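Local coordinates for matrix protein VP40 (Lake Victoria marburgvirus, PDB 5B0V) that builds the viral matrix, driving assembly and budding of virus particles at the host plasma membrane, and also counters host interferon signalling, at residues A[97-109]-A[147-159]. Residues are numbered along the deposited sequence; the frame is centred on the assembly and turned at random.
Sequences WLPLGIMSNFEYP and HPLRMLREGNQAF
Leu100 O and Gln157 OE1 meet across the contact through one water molecule, which donates to both and accepts from Met151 N. Its oxygen lies 2.8 Å from Leu100 O, and it joins strand 97-104 to the first turn of helix 150-154 and to strand 156-159. Leu100 and Gly101 form a classic beta bulge opposite Phe75. Gly101 suits its place twice over: its backbone angles call for glycine, and Leu149 CD2 packs 3.7 Å from Gly101 CA, on the side toward which a CB would point.

At one end, the flat Phe159 ring offers a face to Leu98 CD2, 3.6 Å from its centroid, a CH-pi contact, while Pro99 O meets the ring edge in plane. At the other, the Tyr108 and His147 rings meet obliquely, planes at 43°, with His147 CD2 over the centre of the tyrosine face. Histidine suits this place because its carbons pack while both nitrogens bond: chi1 (-161°) and chi2 (-69°) together turn ND1 to accept from Leu149 N in the ring plane, and NE2 is hydrogen-bonded to Thr113 OG1. Selenomethionine Met103, flexible and apolar, bends at chi3 to bring SE 3.7 Å from His147 CE1 and also against Pro148 CG.

With no direct hydrogen bond between the segments, apolar and aromatic packing joins strand 97-104 to helix 150-154 and strand 156-159 of another sheet, with the water as their polar link.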
loop_
_atom_site.group_PDB
_atom_site.type_symbol
_atom_site.label_atom_id
_atom_site.label_comp_id
_atom_site.label_asym_id
_atom_site.label_seq_id
_atom_site.Cartn_x
_atom_site.Cartn_y
_atom_site.Cartn_z
ATOM N N TRP A 97 -0.911 15.909 -11.613
ATOM C CA TRP A 97 -1.210 15.796 -10.184
ATOM C C TRP A 97 -2.698 15.721 -9.926
ATOM O O TRP A 97 -3.430 16.621 -10.269
ATOM C CB TRP A 97 -0.606 16.994 -9.466
ATOM C CG TRP A 97 0.893 16.885 -9.459
ATOM C CD1 TRP A 97 1.657 16.286 -8.494
ATOM C CD2 TRP A 97 1.803 17.339 -10.470
ATOM N NE1 TRP A 97 2.988 16.364 -8.835
ATOM C CE2 TRP A 97 3.102 17.013 -10.035
ATOM C CE3 TRP A 97 1.649 18.011 -11.689
ATOM C CZ2 TRP A 97 4.246 17.329 -10.773
ATOM C CZ3 TRP A 97 2.806 18.334 -12.441
ATOM C CH2 TRP A 97 4.082 17.986 -11.969
ATOM N N LEU A 98 -3.119 14.643 -9.282
ATOM C CA LEU A 98 -4.520 14.275 -9.185
ATOM C C LEU A 98 -4.925 14.102 -7.724
ATOM O O LEU A 98 -4.727 13.043 -7.128
ATOM C CB LEU A 98 -4.730 12.969 -9.957
ATOM C CG LEU A 98 -4.250 13.047 -11.417
ATOM C CD1 LEU A 98 -4.111 11.676 -12.050
ATOM C CD2 LEU A 98 -5.184 13.888 -12.247
ATOM N N PRO A 99 -5.441 15.158 -7.104
ATOM C CA PRO A 99 -5.937 15.029 -5.734
ATOM C C PRO A 99 -7.074 14.034 -5.660
ATOM O O PRO A 99 -7.897 13.998 -6.561
ATOM C CB PRO A 99 -6.466 16.420 -5.438
ATOM C CG PRO A 99 -5.597 17.291 -6.256
ATOM C CD PRO A 99 -5.315 16.556 -7.519
ATOM N N LEU A 100 -7.117 13.227 -4.615
ATOM C CA LEU A 100 -8.231 12.300 -4.403
ATOM C C LEU A 100 -9.028 12.630 -3.168
ATOM O O LEU A 100 -10.088 12.067 -2.985
ATOM C CB LEU A 100 -7.724 10.879 -4.201
ATOM C CG LEU A 100 -6.744 10.326 -5.237
ATOM C CD1 LEU A 100 -6.301 8.958 -4.754
ATOM C CD2 LEU A 100 -7.381 10.230 -6.610
ATOM N N GLY A 101 -8.495 13.484 -2.295
ATOM C CA GLY A 101 -9.183 13.853 -1.083
ATOM C C GLY A 101 -8.319 13.983 0.145
ATOM O O GLY A 101 -7.180 13.515 0.199
ATOM N N ILE A 102 -8.908 14.595 1.158
ATOM C CA ILE A 102 -8.324 14.650 2.479
ATOM C C ILE A 102 -9.194 13.866 3.441
ATOM O O ILE A 102 -10.381 14.066 3.470
ATOM C CB ILE A 102 -8.242 16.096 2.930
ATOM C CG1 ILE A 102 -7.314 16.844 1.981
ATOM C CG2 ILE A 102 -7.778 16.167 4.375
ATOM C CD1 ILE A 102 -7.163 18.290 2.321
HETATM N N MSE A 103 -8.601 12.996 4.248
HETATM C CA MSE A 103 -9.360 12.155 5.189
HETATM C C MSE A 103 -8.696 12.094 6.534
HETATM O O MSE A 103 -7.478 12.123 6.655
HETATM C CB MSE A 103 -9.445 10.724 4.667
HETATM C CG MSE A 103 -10.558 9.892 5.305
HETATM SE SE MSE A 103 -10.362 8.045 4.652
HETATM C CE MSE A 103 -8.749 7.720 5.721
ATOM N N SER A 104 -9.516 12.037 7.570
ATOM C CA SER A 104 -9.009 11.809 8.912
ATOM C C SER A 104 -9.222 10.336 9.284
ATOM O O SER A 104 -10.164 9.678 8.824
ATOM C CB SER A 104 -9.709 12.734 9.903
ATOM O OG SER A 104 -11.115 12.540 9.840
ATOM N N ASN A 105 -8.342 9.824 10.125
ATOM C CA ASN A 105 -8.375 8.414 10.459
ATOM C C ASN A 105 -9.721 7.894 10.967
ATOM O O ASN A 105 -10.081 6.758 10.689
ATOM C CB ASN A 105 -7.254 8.082 11.436
ATOM C CG ASN A 105 -5.883 8.142 10.783
ATOM O OD1 ASN A 105 -5.764 8.207 9.565
ATOM N ND2 ASN A 105 -4.850 8.159 11.593
ATOM N N PHE A 106 -10.502 8.718 11.658
ATOM C CA PHE A 106 -11.807 8.230 12.161
ATOM C C PHE A 106 -12.840 7.997 11.059
ATOM O O PHE A 106 -13.800 7.291 11.286
ATOM C CB PHE A 106 -12.396 9.140 13.232
ATOM C CG PHE A 106 -12.905 10.440 12.703
ATOM C CD1 PHE A 106 -14.143 10.522 12.037
ATOM C CD2 PHE A 106 -12.162 11.604 12.874
ATOM C CE1 PHE A 106 -14.598 11.744 11.538
ATOM C CE2 PHE A 106 -12.621 12.830 12.383
ATOM C CZ PHE A 106 -13.834 12.896 11.707
ATOM N N GLU A 107 -12.646 8.574 9.870
ATOM C CA GLU A 107 -13.646 8.450 8.805
ATOM C C GLU A 107 -13.659 7.063 8.173
ATOM O O GLU A 107 -14.699 6.591 7.724
ATOM C CB GLU A 107 -13.424 9.508 7.739
ATOM C CG GLU A 107 -13.471 10.948 8.235
ATOM C CD GLU A 107 -13.259 11.945 7.124
ATOM O OE1 GLU A 107 -14.004 11.814 6.128
ATOM O OE2 GLU A 107 -12.385 12.851 7.252
ATOM N N TYR A 108 -12.512 6.388 8.190
ATOM C CA TYR A 108 -12.423 5.007 7.698
ATOM C C TYR A 108 -11.118 4.368 8.109
ATOM O O TYR A 108 -10.099 5.045 8.113
ATOM C CB TYR A 108 -12.523 5.003 6.173
ATOM C CG TYR A 108 -13.105 3.732 5.649
ATOM C CD1 TYR A 108 -12.297 2.660 5.345
ATOM C CD2 TYR A 108 -14.476 3.587 5.500
ATOM C CE1 TYR A 108 -12.826 1.474 4.887
ATOM C CE2 TYR A 108 -15.017 2.406 5.047
ATOM C CZ TYR A 108 -14.181 1.355 4.747
ATOM O OH TYR A 108 -14.696 0.165 4.288
ATOM N N PRO A 109 -11.112 3.053 8.427
ATOM C CA PRO A 109 -9.799 2.476 8.784
ATOM C C PRO A 109 -8.717 2.855 7.762
ATOM O O PRO A 109 -8.856 2.610 6.560
ATOM C CB PRO A 109 -10.046 0.971 8.774
ATOM C CG PRO A 109 -11.482 0.821 9.038
ATOM C CD PRO A 109 -12.181 2.043 8.488
ATOM N N HIS A 147 -17.177 4.970 1.295
ATOM C CA HIS A 147 -15.831 5.413 1.559
ATOM C C HIS A 147 -15.696 6.899 1.298
ATOM O O HIS A 147 -16.140 7.373 0.274
ATOM C CB HIS A 147 -14.795 4.662 0.740
ATOM C CG HIS A 147 -13.434 4.783 1.329
ATOM N ND1 HIS A 147 -12.733 5.966 1.331
ATOM C CD2 HIS A 147 -12.696 3.914 2.051
ATOM C CE1 HIS A 147 -11.600 5.813 1.983
ATOM N NE2 HIS A 147 -11.546 4.569 2.418
ATOM N N PRO A 148 -15.084 7.634 2.232
ATOM C CA PRO A 148 -14.909 9.084 2.100
ATOM C C PRO A 148 -14.306 9.522 0.776
ATOM O O PRO A 148 -14.791 10.465 0.194
ATOM C CB PRO A 148 -13.959 9.447 3.243
ATOM C CG PRO A 148 -14.182 8.400 4.245
ATOM C CD PRO A 148 -14.653 7.151 3.546
ATOM N N LEU A 149 -13.236 8.881 0.352
ATOM C CA LEU A 149 -12.587 9.183 -0.926
ATOM C C LEU A 149 -13.362 8.626 -2.112
ATOM O O LEU A 149 -13.685 7.425 -2.174
ATOM C CB LEU A 149 -11.167 8.616 -0.960
ATOM C CG LEU A 149 -10.261 9.033 0.193
ATOM C CD1 LEU A 149 -8.954 8.277 0.103
ATOM C CD2 LEU A 149 -10.012 10.524 0.211
ATOM N N ARG A 150 -13.628 9.504 -3.071
ATOM C CA ARG A 150 -14.445 9.114 -4.211
ATOM C C ARG A 150 -13.834 7.927 -4.980
ATOM O O ARG A 150 -14.555 7.010 -5.368
ATOM C CB ARG A 150 -14.672 10.301 -5.159
ATOM C CG ARG A 150 -15.685 9.974 -6.232
ATOM C CD ARG A 150 -15.820 11.049 -7.292
ATOM N NE ARG A 150 -16.344 10.460 -8.528
ATOM C CZ ARG A 150 -17.625 10.181 -8.762
ATOM N NH1 ARG A 150 -18.555 10.445 -7.856
ATOM N NH2 ARG A 150 -17.986 9.614 -9.909
HETATM N N MSE A 151 -12.519 7.945 -5.186
HETATM C CA MSE A 151 -11.861 6.890 -5.950
HETATM C C MSE A 151 -12.192 5.501 -5.447
HETATM O O MSE A 151 -12.475 4.617 -6.240
HETATM C CB MSE A 151 -10.360 7.127 -5.933
HETATM C CG MSE A 151 -9.564 6.118 -6.737
HETATM SE SE MSE A 151 -9.474 6.570 -8.650
HETATM C CE MSE A 151 -10.925 5.378 -9.075
ATOM N N LEU A 152 -12.183 5.288 -4.130
ATOM C CA LEU A 152 -12.476 3.963 -3.578
ATOM C C LEU A 152 -13.943 3.754 -3.522
ATOM O O LEU A 152 -14.406 2.665 -3.820
ATOM C CB LEU A 152 -11.932 3.806 -2.178
ATOM C CG LEU A 152 -10.417 3.935 -2.022
ATOM C CD1 LEU A 152 -10.023 3.861 -0.559
ATOM C CD2 LEU A 152 -9.726 2.847 -2.792
ATOM N N ARG A 153 -14.683 4.800 -3.147
ATOM C CA ARG A 153 -16.154 4.714 -3.044
ATOM C C ARG A 153 -16.844 4.369 -4.362
ATOM O O ARG A 153 -17.569 3.400 -4.433
ATOM C CB ARG A 153 -16.740 6.020 -2.505
ATOM C CG ARG A 153 -18.235 5.940 -2.153
ATOM C CD ARG A 153 -18.860 7.255 -1.656
ATOM N NE ARG A 153 -18.685 8.399 -2.569
ATOM C CZ ARG A 153 -17.899 9.458 -2.350
ATOM N NH1 ARG A 153 -17.197 9.584 -1.230
ATOM N NH2 ARG A 153 -17.809 10.413 -3.265
ATOM N N GLU A 154 -16.602 5.182 -5.392
ATOM C CA GLU A 154 -17.258 5.052 -6.685
ATOM C C GLU A 154 -16.405 4.318 -7.700
ATOM O O GLU A 154 -16.892 3.944 -8.760
ATOM C CB GLU A 154 -17.567 6.435 -7.239
ATOM C CG GLU A 154 -18.413 7.302 -6.328
ATOM C CD GLU A 154 -19.891 7.209 -6.643
ATOM O OE1 GLU A 154 -20.288 7.582 -7.769
ATOM O OE2 GLU A 154 -20.663 6.756 -5.764
ATOM N N GLY A 155 -15.121 4.142 -7.422
ATOM C CA GLY A 155 -14.268 3.404 -8.348
ATOM C C GLY A 155 -13.723 4.234 -9.486
ATOM O O GLY A 155 -13.191 3.680 -10.447
ATOM N N ASN A 156 -13.808 5.561 -9.344
ATOM C CA ASN A 156 -13.286 6.504 -10.336
ATOM C C ASN A 156 -13.276 7.941 -9.816
ATOM O O ASN A 156 -13.942 8.273 -8.847
ATOM C CB ASN A 156 -14.109 6.443 -11.607
ATOM C CG ASN A 156 -15.375 7.250 -11.496
ATOM O OD1 ASN A 156 -15.439 8.387 -11.964
ATOM N ND2 ASN A 156 -16.377 6.686 -10.852
ATOM N N GLN A 157 -12.548 8.799 -10.506
ATOM C CA GLN A 157 -12.462 10.200 -10.155
ATOM C C GLN A 157 -12.185 11.029 -11.422
ATOM O O GLN A 157 -11.271 10.730 -12.190
ATOM C CB GLN A 157 -11.333 10.365 -9.143
ATOM C CG GLN A 157 -10.921 11.793 -8.818
ATOM C CD GLN A 157 -11.813 12.402 -7.767
ATOM O OE1 GLN A 157 -11.624 12.157 -6.593
ATOM N NE2 GLN A 157 -12.775 13.201 -8.184
ATOM N N ALA A 158 -12.975 12.077 -11.626
ATOM C CA ALA A 158 -12.842 12.943 -12.796
ATOM C C ALA A 158 -12.101 14.237 -12.479
ATOM O O ALA A 158 -12.121 14.720 -11.346
ATOM C CB ALA A 158 -14.208 13.250 -13.354
ATOM N N PHE A 159 -11.436 14.791 -13.488
ATOM C CA PHE A 159 -10.745 16.074 -13.357
ATOM C C PHE A 159 -11.034 16.851 -14.608
ATOM O O PHE A 159 -11.111 16.244 -15.678
ATOM C CB PHE A 159 -9.246 15.862 -13.241
ATOM C CG PHE A 159 -8.863 15.042 -12.066
ATOM C CD1 PHE A 159 -8.779 13.664 -12.146
ATOM C CD2 PHE A 159 -8.630 15.649 -10.863
ATOM C CE1 PHE A 159 -8.463 12.910 -11.034
ATOM C CE2 PHE A 159 -8.305 14.908 -9.750
ATOM C CZ PHE A 159 -8.222 13.538 -9.834
HETATM O O HOH W 1 -10.822 10.315 -5.028
#